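Local coordinates for putative lipoprotein (Bacteroides ovatus, PDB 3OQQ), which is of unknown function but is probably an extracellular, calcium-binding lipoprotein built largely of antiparallel beta strands, at residues S141-D146 / P400-Y405; E175-L180 / R300-L305; I208-I213 / A255-D260; A404-T409 / Y423-D428. All blocks are in the same frame, centred on the assembly; numbering follows the deposited sequence.

Interaction 1: S141-D146 / P400-Y405. With CA (calcium ion), chain B; CA (calcium ion), chain C.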
# COMPACT_ATOMS: atom_id res chain seq x y z
N SER A 141 -19.73 -16.69 -9.01
CA SER A 141 -18.71 -16.10 -9.89
C SER A 141 -18.31 -14.82 -9.19
O SER A 141 -18.86 -13.74 -9.45
CB SER A 141 -19.24 -15.88 -11.30
OG SER A 141 -19.71 -17.10 -11.85
N TRP A 142 -17.44 -14.96 -8.17
CA TRP A 142 -17.03 -13.87 -7.30
C TRP A 142 -16.46 -12.67 -8.06
O TRP A 142 -16.60 -11.55 -7.60
CB TRP A 142 -16.06 -14.36 -6.21
CG TRP A 142 -14.77 -14.91 -6.73
CD1 TRP A 142 -14.46 -16.23 -6.93
CD2 TRP A 142 -13.56 -14.17 -6.98
NE1 TRP A 142 -13.14 -16.35 -7.29
CE2 TRP A 142 -12.57 -15.11 -7.34
CE3 TRP A 142 -13.22 -12.80 -6.94
CZ2 TRP A 142 -11.26 -14.72 -7.67
CZ3 TRP A 142 -11.93 -12.41 -7.29
CH2 TRP A 142 -10.97 -13.37 -7.67
N TYR A 143 -15.90 -12.89 -9.25
CA TYR A 143 -15.33 -11.79 -10.04
C TYR A 143 -16.42 -11.07 -10.88
O TYR A 143 -16.10 -10.23 -11.70
CB TYR A 143 -14.16 -12.28 -10.90
CG TYR A 143 -14.30 -13.72 -11.35
CD1 TYR A 143 -15.29 -14.09 -12.26
CD2 TYR A 143 -13.43 -14.70 -10.89
CE1 TYR A 143 -15.41 -15.41 -12.69
CE2 TYR A 143 -13.54 -16.02 -11.32
CZ TYR A 143 -14.53 -16.37 -12.22
OH TYR A 143 -14.67 -17.68 -12.62
N ASP A 144 -17.70 -11.38 -10.62
CA ASP A 144 -18.87 -10.70 -11.17
C ASP A 144 -19.25 -9.54 -10.22
O ASP A 144 -20.10 -8.71 -10.55
CB ASP A 144 -20.04 -11.69 -11.38
CG ASP A 144 -20.10 -12.27 -12.78
OD1 ASP A 144 -19.53 -11.67 -13.71
OD2 ASP A 144 -20.78 -13.29 -12.96
N GLU A 145 -18.60 -9.48 -9.04
CA GLU A 145 -18.72 -8.36 -8.09
C GLU A 145 -17.99 -7.18 -8.71
O GLU A 145 -17.16 -7.41 -9.60
CB GLU A 145 -18.11 -8.71 -6.70
CG GLU A 145 -18.75 -9.90 -5.97
CD GLU A 145 -20.19 -9.79 -5.49
OE1 GLU A 145 -20.89 -8.82 -5.86
OE2 GLU A 145 -20.62 -10.71 -4.76
N ASP A 146 -18.29 -5.93 -8.28
CA ASP A 146 -17.66 -4.76 -8.90
C ASP A 146 -16.27 -4.38 -8.30
O ASP A 146 -15.52 -3.65 -8.95
CB ASP A 146 -18.61 -3.54 -8.94
CG ASP A 146 -19.23 -3.02 -7.64
OD1 ASP A 146 -18.86 -3.52 -6.55
OD2 ASP A 146 -20.08 -2.12 -7.71
N PRO A 400 -19.48 -5.78 -13.42
CA PRO A 400 -18.64 -6.92 -12.98
C PRO A 400 -17.15 -6.66 -13.22
O PRO A 400 -16.79 -6.20 -14.30
CB PRO A 400 -19.14 -8.08 -13.86
CG PRO A 400 -20.53 -7.71 -14.24
CD PRO A 400 -20.48 -6.20 -14.43
N PHE A 401 -16.29 -6.93 -12.21
CA PHE A 401 -14.84 -6.70 -12.32
C PHE A 401 -14.24 -7.37 -13.57
O PHE A 401 -13.52 -6.71 -14.30
CB PHE A 401 -14.10 -7.16 -11.05
CG PHE A 401 -12.72 -6.53 -10.95
CD1 PHE A 401 -12.57 -5.17 -10.71
CD2 PHE A 401 -11.58 -7.29 -11.16
CE1 PHE A 401 -11.30 -4.58 -10.65
CE2 PHE A 401 -10.30 -6.70 -11.10
CZ PHE A 401 -10.17 -5.36 -10.83
N ARG A 402 -14.62 -8.64 -13.86
CA ARG A 402 -14.18 -9.42 -15.03
C ARG A 402 -14.58 -8.73 -16.39
O ARG A 402 -13.97 -9.02 -17.42
CB ARG A 402 -14.75 -10.85 -14.94
CG ARG A 402 -16.21 -10.92 -15.39
CD ARG A 402 -16.95 -12.13 -14.91
NE ARG A 402 -16.54 -13.34 -15.59
CZ ARG A 402 -17.24 -14.47 -15.59
NH1 ARG A 402 -18.43 -14.52 -14.98
NH2 ARG A 402 -16.78 -15.54 -16.21
N GLU A 403 -15.60 -7.84 -16.38
CA GLU A 403 -16.00 -7.07 -17.59
C GLU A 403 -15.15 -5.82 -17.73
O GLU A 403 -14.79 -5.45 -18.84
CB GLU A 403 -17.50 -6.73 -17.58
CG GLU A 403 -18.37 -7.95 -17.79
CD GLU A 403 -19.86 -7.71 -17.97
OE1 GLU A 403 -20.24 -6.59 -18.37
OE2 GLU A 403 -20.63 -8.66 -17.73
N ALA A 404 -14.80 -5.16 -16.60
CA ALA A 404 -13.88 -4.02 -16.59
C ALA A 404 -12.47 -4.48 -16.99
O ALA A 404 -11.75 -3.74 -17.66
CB ALA A 404 -13.84 -3.38 -15.20
N TYR A 405 -12.09 -5.73 -16.57
CA TYR A 405 -10.79 -6.34 -16.85
C TYR A 405 -10.99 -7.70 -17.56
O TYR A 405 -11.06 -8.73 -16.87
CB TYR A 405 -9.94 -6.46 -15.54
CG TYR A 405 -9.50 -5.09 -15.07
CD1 TYR A 405 -8.34 -4.50 -15.58
CD2 TYR A 405 -10.30 -4.33 -14.22
CE1 TYR A 405 -7.98 -3.20 -15.24
CE2 TYR A 405 -9.96 -3.02 -13.89
CZ TYR A 405 -8.80 -2.46 -14.40
OH TYR A 405 -8.48 -1.16 -14.12
CA CA B . -19.89 -1.27 -5.45
CA CA C . -19.54 -4.79 -4.48
O HOH W 1 -19.92 -10.87 -16.38
O HOH W 2 -20.56 -6.17 -6.18
O HOH W 3 -21.37 -3.31 -4.53
O HOH W 4 -21.13 -5.48 -2.84
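Arg402 N donates to Tyr143 O at 3.1 Å, and Phe401 N to Glu145 O at 2.8 Å. These two backbone bonds fasten the start of helix 401-404 to the loop 141-146. Pro400 is the N-cap residue, and the loop carbonyls accept from the first two N-H groups of the helix. Between these bonds, Pro400 CA makes a C-H...O contact with Asp144 O.

The side chain of Arg402 makes the main side-chain contacts. Its CG lies between the backbone N and the carbonyl carbon (chi1 79°), and the chain bends at chi3. This carries the guanidinium back over the loop. There the rim of the Tyr143 ring covers one guanidinium face, with CE1 3.6 Å from Arg402 CZ. The two planes stand 65° apart, so this is not a flat stack. The same guanidinium forms a weak salt bridge with Asp144, whose OD2 lies 3.3 Å from NH1.

Nearby, Asp146 OD1 bridges two calcium ions, 2.5 Å from the one in chain C and 2.7 Å from the one in chain B; OD2 also binds the chain B ion. Glu132, Asn148, Asp149, Gly186 and Glu397 add ligands around the pair. Asp146 OD2 also accepts from Arg398 N. The backbone bond through Glu145 O thus ties the helix start to the residue just before a calcium ligand, and the two ions probably offset the gathered carboxylate charge.

Interaction 2: E175-L180 / R300-L305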
# COMPACT_ATOMS: atom_id res chain seq x y z
N GLU A 175 12.72 4.73 9.58
CA GLU A 175 11.49 5.50 9.51
C GLU A 175 10.61 4.83 8.52
O GLU A 175 11.09 4.23 7.57
CB GLU A 175 11.77 6.93 9.08
CG GLU A 175 11.92 7.89 10.23
CD GLU A 175 11.94 9.33 9.78
OE1 GLU A 175 11.17 9.68 8.85
OE2 GLU A 175 12.73 10.11 10.37
N LEU A 176 9.33 4.95 8.75
CA LEU A 176 8.29 4.43 7.88
C LEU A 176 7.35 5.57 7.59
O LEU A 176 6.92 6.25 8.53
CB LEU A 176 7.55 3.26 8.56
CG LEU A 176 6.52 2.53 7.73
CD1 LEU A 176 6.65 1.08 7.94
CD2 LEU A 176 5.10 2.97 8.06
N LEU A 177 7.10 5.83 6.32
CA LEU A 177 6.12 6.81 5.89
C LEU A 177 5.04 6.08 5.09
O LEU A 177 5.34 5.50 4.02
CB LEU A 177 6.73 7.97 5.08
CG LEU A 177 5.79 9.12 4.71
CD1 LEU A 177 5.41 9.94 5.95
CD2 LEU A 177 6.46 10.05 3.69
N LEU A 178 3.80 6.07 5.62
CA LEU A 178 2.64 5.47 4.96
C LEU A 178 1.59 6.51 4.62
O LEU A 178 1.18 7.28 5.48
CB LEU A 178 2.00 4.38 5.84
CG LEU A 178 0.58 3.89 5.41
CD1 LEU A 178 0.65 2.93 4.25
CD2 LEU A 178 -0.15 3.25 6.54
N THR A 179 1.09 6.46 3.37
CA THR A 179 -0.07 7.25 3.00
C THR A 179 -1.13 6.28 2.59
O THR A 179 -0.81 5.23 2.03
CB THR A 179 0.17 8.35 1.96
OG1 THR A 179 0.66 7.81 0.73
CG2 THR A 179 1.03 9.49 2.48
N LEU A 180 -2.37 6.61 2.93
CA LEU A 180 -3.60 5.90 2.55
C LEU A 180 -4.53 6.94 1.98
O LEU A 180 -4.90 7.89 2.69
CB LEU A 180 -4.24 5.18 3.76
CG LEU A 180 -3.42 4.12 4.50
CD1 LEU A 180 -4.12 3.72 5.78
CD2 LEU A 180 -3.16 2.89 3.63
N ARG A 300 -6.72 11.80 2.65
CA ARG A 300 -5.45 11.13 2.91
C ARG A 300 -5.16 10.96 4.38
O ARG A 300 -5.25 11.94 5.14
CB ARG A 300 -4.29 11.92 2.22
CG ARG A 300 -2.87 11.62 2.79
CD ARG A 300 -1.76 12.23 1.94
NE ARG A 300 -1.58 11.47 0.70
CZ ARG A 300 -0.53 11.59 -0.12
NH1 ARG A 300 0.44 12.45 0.16
NH2 ARG A 300 -0.44 10.83 -1.21
N ALA A 301 -4.80 9.72 4.79
CA ALA A 301 -4.23 9.46 6.11
C ALA A 301 -2.71 9.33 5.90
O ALA A 301 -2.27 8.64 4.97
CB ALA A 301 -4.82 8.20 6.75
N GLU A 302 -1.92 10.06 6.70
CA GLU A 302 -0.47 10.01 6.57
C GLU A 302 0.14 9.66 7.92
O GLU A 302 -0.17 10.31 8.92
CB GLU A 302 0.11 11.31 6.01
CG GLU A 302 1.61 11.23 5.77
CD GLU A 302 2.26 12.53 5.35
OE1 GLU A 302 2.26 12.82 4.14
OE2 GLU A 302 2.76 13.26 6.24
N VAL A 303 0.96 8.61 7.95
CA VAL A 303 1.57 8.11 9.19
C VAL A 303 3.06 8.00 9.04
O VAL A 303 3.57 7.33 8.13
CB VAL A 303 0.97 6.75 9.63
CG1 VAL A 303 1.56 6.30 10.98
CG2 VAL A 303 -0.56 6.79 9.71
N ARG A 304 3.78 8.67 9.93
CA ARG A 304 5.22 8.57 10.04
C ARG A 304 5.54 7.84 11.34
O ARG A 304 5.10 8.28 12.41
CB ARG A 304 5.85 9.97 10.00
CG ARG A 304 7.37 9.96 9.97
CD ARG A 304 7.88 11.37 9.99
NE ARG A 304 9.33 11.44 10.16
CZ ARG A 304 9.95 12.38 10.88
NH1 ARG A 304 9.24 13.30 11.52
NH2 ARG A 304 11.27 12.39 10.97
N LEU A 305 6.21 6.70 11.24
CA LEU A 305 6.61 5.93 12.43
C LEU A 305 8.12 5.97 12.53
O LEU A 305 8.79 5.54 11.59
CB LEU A 305 6.11 4.48 12.39
CG LEU A 305 4.63 4.26 12.11
CD1 LEU A 305 4.37 2.85 11.78
CD2 LEU A 305 3.76 4.66 13.29
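Leu305 and Leu176 lie side by side and point the same way, with Leu176 CD2 3.8 Å from Leu305 CD1. They form a hydrogen-bonded antiparallel pair. Leu176 N donates to Leu305 O, and Leu305 N returns a 2.8 Å bond to Leu176 O. Leu178 with Val303 and Leu180 with Ala301 are bonded in the same way.

Arg304 lies on the other face. Its side chain runs extended from CG to NE and reaches the carboxylate of Glu175. The grip is side-on: NE donates to Glu175 OE1 at 2.9 Å and NH2 to OE2 at 2.8 Å. OE1 lies in the guanidinium plane, but both nitrogens come from above the carboxylate plane. The two groups are turned 64° apart.

Strands 173-184 and 298-307 are antiparallel neighbours, their short segments 4.7 Å apart at an angle of 169°. Strands 150-161 and 205-215 continue the pairing on their outer edges. The leucine face packs on Leu193, Val195, Leu197 and Ile269 of a second sheet.

Thr179 shares the face of Arg304. Its CG2 sits over the centre of the Arg300 guanidinium, 3.7 Å from CZ. A salt bridge from Arg300 NE to Asp181, the next residue along strand 173-184, also holds that guanidinium.

Interaction 3: I208-I213 / A255-D260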
# COMPACT_ATOMS: atom_id res chain seq x y z
N ILE A 208 5.15 8.44 16.78
CA ILE A 208 4.11 8.40 15.74
C ILE A 208 3.77 9.84 15.35
O ILE A 208 3.47 10.66 16.23
CB ILE A 208 2.83 7.67 16.25
CG1 ILE A 208 3.09 6.19 16.60
CG2 ILE A 208 1.64 7.83 15.28
CD1 ILE A 208 2.04 5.58 17.48
N THR A 209 3.72 10.12 14.04
CA THR A 209 3.19 11.37 13.51
C THR A 209 2.00 10.95 12.67
O THR A 209 2.16 10.08 11.82
CB THR A 209 4.22 12.22 12.79
OG1 THR A 209 5.12 12.74 13.77
CG2 THR A 209 3.59 13.38 12.01
N ALA A 210 0.79 11.47 12.97
CA ALA A 210 -0.39 11.07 12.20
C ALA A 210 -1.11 12.30 11.71
O ALA A 210 -1.32 13.22 12.50
CB ALA A 210 -1.30 10.19 13.05
N SER A 211 -1.46 12.33 10.41
CA SER A 211 -2.15 13.46 9.75
C SER A 211 -3.30 13.03 8.89
O SER A 211 -3.26 11.98 8.23
CB SER A 211 -1.18 14.24 8.86
OG SER A 211 0.07 14.51 9.48
N LEU A 212 -4.34 13.86 8.90
CA LEU A 212 -5.50 13.79 8.02
C LEU A 212 -5.33 14.93 7.07
O LEU A 212 -5.07 16.05 7.52
CB LEU A 212 -6.81 13.89 8.80
CG LEU A 212 -7.20 12.61 9.54
CD1 LEU A 212 -8.35 12.88 10.51
CD2 LEU A 212 -7.53 11.49 8.54
N ILE A 213 -5.37 14.65 5.77
CA ILE A 213 -5.04 15.62 4.72
C ILE A 213 -5.97 15.46 3.53
O ILE A 213 -6.41 14.35 3.25
CB ILE A 213 -3.53 15.35 4.25
CG1 ILE A 213 -2.48 15.52 5.34
CG2 ILE A 213 -3.11 16.17 3.00
CD1 ILE A 213 -1.16 14.82 4.97
N ALA A 255 -13.41 12.56 9.53
CA ALA A 255 -12.34 11.57 9.32
C ALA A 255 -11.66 11.36 10.65
O ALA A 255 -11.51 12.32 11.40
CB ALA A 255 -11.36 12.05 8.26
N ILE A 256 -11.37 10.10 10.99
CA ILE A 256 -10.69 9.75 12.26
C ILE A 256 -9.54 8.80 11.93
O ILE A 256 -9.79 7.70 11.42
CB ILE A 256 -11.64 9.13 13.33
CG1 ILE A 256 -12.93 9.96 13.56
CG2 ILE A 256 -10.87 8.88 14.65
CD1 ILE A 256 -14.07 9.18 14.28
N LEU A 257 -8.31 9.21 12.25
CA LEU A 257 -7.13 8.38 12.00
C LEU A 257 -6.57 7.91 13.33
O LEU A 257 -6.20 8.72 14.17
CB LEU A 257 -6.08 9.16 11.20
CG LEU A 257 -4.69 8.54 11.04
CD1 LEU A 257 -4.75 7.18 10.32
CD2 LEU A 257 -3.80 9.50 10.33
N THR A 258 -6.57 6.59 13.53
CA THR A 258 -6.06 5.98 14.75
C THR A 258 -4.82 5.18 14.40
O THR A 258 -4.83 4.39 13.46
CB THR A 258 -7.14 5.14 15.45
OG1 THR A 258 -8.30 5.95 15.65
CG2 THR A 258 -6.67 4.60 16.82
N VAL A 259 -3.75 5.40 15.16
CA VAL A 259 -2.53 4.61 15.03
C VAL A 259 -2.32 3.92 16.39
O VAL A 259 -2.15 4.60 17.40
CB VAL A 259 -1.30 5.43 14.55
CG1 VAL A 259 -0.08 4.53 14.41
CG2 VAL A 259 -1.58 6.14 13.23
N ASP A 260 -2.37 2.58 16.40
CA ASP A 260 -2.17 1.79 17.63
C ASP A 260 -0.93 0.93 17.44
O ASP A 260 -1.00 -0.10 16.76
CB ASP A 260 -3.43 0.95 17.95
CG ASP A 260 -3.42 0.22 19.29
OD1 ASP A 260 -2.34 0.08 19.89
OD2 ASP A 260 -4.49 -0.26 19.72
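Leu212 lays its two methyls over the start of strand 253-263. CD1 lies 3.8 Å from Ala255 CB and also touches Ala255 O. CD2 lies 3.8 Å from Leu257 CB. Leu212 and Leu257 run alongside each other head to tail, so each reaches toward the other's backbone. With CG anti to the backbone N (chi1 170°), Leu257 sends CD2 against the opposing strand. This methyl meets Ser211 O at 3.3 Å and the methyl of Ala210 at 3.8 Å. The small side chain of Ala210 probably leaves room for this approach.

Val259 works at the other end. Its CG1 packs on Ile208 CG2 at 3.8 Å and also meets Ile208 CD1. Its CG2 faces Ala210 CB at 4.1 Å. The side chains that meet are all aliphatic, and their methyls also touch two backbone carbonyl oxygens. Ile208, Ala210 and Leu212 point toward the other strand, and Ala255, Leu257 and Val259 point back.

The short segments run at 163° and approach to 7.6 Å, too far for backbone pairing. They belong to two different sheets packed face to face. Strand 205-215 is hydrogen-bonded between strands 221-230 and 298-307. Strand 253-263 lies between 234-242 and 266-272. Leu305, Val303 and Ala301 extend the apolar layer on one side, while Leu271 and Ile269 of strand 266-272 add to it from the other sheet.

Interaction 4: A404-T409 / Y423-D428. With CA (calcium ion), chain D.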
# COMPACT_ATOMS: atom_id res chain seq x y z
N ALA A 404 -14.80 -5.16 -16.60
CA ALA A 404 -13.88 -4.02 -16.59
C ALA A 404 -12.47 -4.48 -16.99
O ALA A 404 -11.75 -3.74 -17.66
CB ALA A 404 -13.84 -3.38 -15.20
N TYR A 405 -12.09 -5.73 -16.57
CA TYR A 405 -10.79 -6.34 -16.85
C TYR A 405 -10.99 -7.70 -17.56
O TYR A 405 -11.06 -8.73 -16.87
CB TYR A 405 -9.94 -6.46 -15.54
CG TYR A 405 -9.50 -5.09 -15.07
CD1 TYR A 405 -8.34 -4.50 -15.58
CD2 TYR A 405 -10.30 -4.33 -14.22
CE1 TYR A 405 -7.98 -3.20 -15.24
CE2 TYR A 405 -9.96 -3.02 -13.89
CZ TYR A 405 -8.80 -2.46 -14.40
OH TYR A 405 -8.48 -1.16 -14.12
N PRO A 406 -11.05 -7.74 -18.93
CA PRO A 406 -11.33 -9.03 -19.63
C PRO A 406 -10.27 -10.12 -19.49
O PRO A 406 -10.56 -11.27 -19.80
CB PRO A 406 -11.48 -8.61 -21.10
CG PRO A 406 -11.79 -7.14 -21.06
CD PRO A 406 -11.03 -6.61 -19.88
N ASP A 407 -9.04 -9.79 -19.08
CA ASP A 407 -7.99 -10.81 -18.89
C ASP A 407 -7.86 -11.26 -17.42
O ASP A 407 -7.01 -12.11 -17.12
CB ASP A 407 -6.66 -10.29 -19.40
CG ASP A 407 -6.68 -10.12 -20.91
OD1 ASP A 407 -7.45 -10.84 -21.58
OD2 ASP A 407 -5.91 -9.29 -21.41
N PHE A 408 -8.68 -10.69 -16.50
CA PHE A 408 -8.64 -11.01 -15.07
C PHE A 408 -8.84 -12.51 -14.80
O PHE A 408 -8.00 -13.10 -14.13
CB PHE A 408 -9.67 -10.19 -14.26
CG PHE A 408 -9.66 -10.41 -12.75
CD1 PHE A 408 -8.57 -10.01 -11.98
CD2 PHE A 408 -10.74 -10.99 -12.11
CE1 PHE A 408 -8.56 -10.19 -10.60
CE2 PHE A 408 -10.74 -11.15 -10.72
CZ PHE A 408 -9.66 -10.74 -9.97
N THR A 409 -9.95 -13.11 -15.30
CA THR A 409 -10.23 -14.54 -15.00
C THR A 409 -9.15 -15.44 -15.58
O THR A 409 -8.84 -16.46 -14.96
CB THR A 409 -11.63 -14.99 -15.41
OG1 THR A 409 -11.70 -15.00 -16.83
CG2 THR A 409 -12.73 -14.10 -14.82
N TYR A 423 -4.12 -6.19 -15.58
CA TYR A 423 -4.54 -4.87 -15.06
C TYR A 423 -4.28 -3.74 -16.06
O TYR A 423 -4.89 -2.68 -15.94
CB TYR A 423 -3.85 -4.55 -13.72
CG TYR A 423 -2.37 -4.88 -13.72
CD1 TYR A 423 -1.46 -4.04 -14.34
CD2 TYR A 423 -1.89 -6.01 -13.08
CE1 TYR A 423 -0.10 -4.36 -14.39
CE2 TYR A 423 -0.53 -6.32 -13.08
CZ TYR A 423 0.36 -5.49 -13.75
OH TYR A 423 1.70 -5.78 -13.76
N GLU A 424 -3.39 -3.97 -17.05
CA GLU A 424 -3.09 -3.03 -18.11
C GLU A 424 -4.21 -3.05 -19.17
O GLU A 424 -4.32 -2.12 -19.98
CB GLU A 424 -1.73 -3.36 -18.78
CG GLU A 424 -0.52 -3.06 -17.91
CD GLU A 424 0.86 -3.17 -18.52
OE1 GLU A 424 0.98 -3.62 -19.68
OE2 GLU A 424 1.83 -2.82 -17.81
N ASN A 425 -5.03 -4.13 -19.20
CA ASN A 425 -6.08 -4.24 -20.21
C ASN A 425 -7.44 -3.90 -19.61
O ASN A 425 -8.23 -4.79 -19.30
CB ASN A 425 -6.08 -5.64 -20.88
CG ASN A 425 -7.13 -5.82 -21.98
OD1 ASN A 425 -7.60 -4.86 -22.61
ND2 ASN A 425 -7.53 -7.04 -22.23
N PHE A 426 -7.71 -2.60 -19.41
CA PHE A 426 -8.98 -2.17 -18.85
C PHE A 426 -9.90 -1.69 -19.96
O PHE A 426 -9.41 -1.26 -20.99
CB PHE A 426 -8.76 -1.04 -17.81
CG PHE A 426 -8.13 0.22 -18.38
CD1 PHE A 426 -6.75 0.35 -18.45
CD2 PHE A 426 -8.92 1.26 -18.85
CE1 PHE A 426 -6.17 1.50 -18.99
CE2 PHE A 426 -8.34 2.40 -19.40
CZ PHE A 426 -6.97 2.52 -19.46
N VAL A 427 -11.21 -1.74 -19.75
CA VAL A 427 -12.19 -1.22 -20.70
C VAL A 427 -12.56 0.17 -20.19
O VAL A 427 -13.06 0.29 -19.06
CB VAL A 427 -13.41 -2.15 -20.84
CG1 VAL A 427 -14.46 -1.56 -21.76
CG2 VAL A 427 -12.98 -3.54 -21.32
N ASP A 428 -12.28 1.20 -21.00
CA ASP A 428 -12.53 2.59 -20.65
C ASP A 428 -13.96 2.81 -20.13
O ASP A 428 -14.12 3.38 -19.05
CB ASP A 428 -12.26 3.51 -21.86
CG ASP A 428 -12.55 4.98 -21.59
OD1 ASP A 428 -12.58 5.37 -20.42
OD2 ASP A 428 -12.73 5.73 -22.56
CA CA D . -13.46 7.52 -21.07
O HOH W 5 -5.91 0.21 -15.19
O HOH W 6 -7.93 -7.38 -18.22
O HOH W 7 -11.54 8.58 -21.60
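Asn425 ND2 donates to Asp407 OD2 at 2.9 Å, with an N-H...O angle of 154°. The amide comes from above the carboxylate plane, and the two flat groups are turned 50° apart. Asn425 has CG anti to its backbone N (chi1 -179°), which carries the amide to Asp407. A water bridges the backbones beside it. It accepts from Asp407 N and donates to Asn425 O, so side chains and backbones of the same two residues are joined.

A backbone bond of 2.9 Å, from Val427 N to Ala404 O, fixes the next part. The carbonyl of Ala404 also receives a C-H...O contact from Phe426 CA. Pro406 lies across the same strip of chain. Its CD rests 3.4 Å from Asn425 O, and its CG meets Val427 CG2 at 3.8 Å. A type I turn from Tyr405 to Phe408 sets Pro406 and Asp407 in place.

Tyr405 is buried. Its CE1 meets Phe426 CB at 3.4 Å, and Tyr423 O lies at the ring edge, close to the ring plane. A second water links the hydroxyl to Tyr423 O. Arg393 O also bonds to this hydroxyl, and the Arg393 side chain makes a cation-pi contact with Phe426. Further along, Asp428 binds a calcium ion through both carboxylate oxygens, each at 2.4 Å.

The turn joins helix 401-404 to helix 408-413. The segment 423-428 runs back past it toward the short strand 431-432, where Thr431 touches Ala404, Tyr405 and Phe426. Trp422 meets the rings of Tyr405 and Phe408 edge-to-face.

Interactions 2 and 3 lie in the beta-strand core, their centres about 9 Å apart; 3 is buried and 2 partly so. Strands 298-307 and 205-215 are neighbours, so one contact joins strands within a sheet and the other packs that sheet on a second. Backbone bonds and a salt bridge mark interaction 2, whereas interaction 3 relies on aliphatic side chains. Interactions 1 and 4 lie farther out and share Ala404 and Tyr405. Phe408 and Thr409 of interaction 4 pack on Tyr143 of interaction 1. Both mix backbone bonds, waters and side-chain polar links, and each includes a calcium ligand. Interactions 3 and 4 lie on opposite sides of the chain's centre, with centres about 34 Å apart.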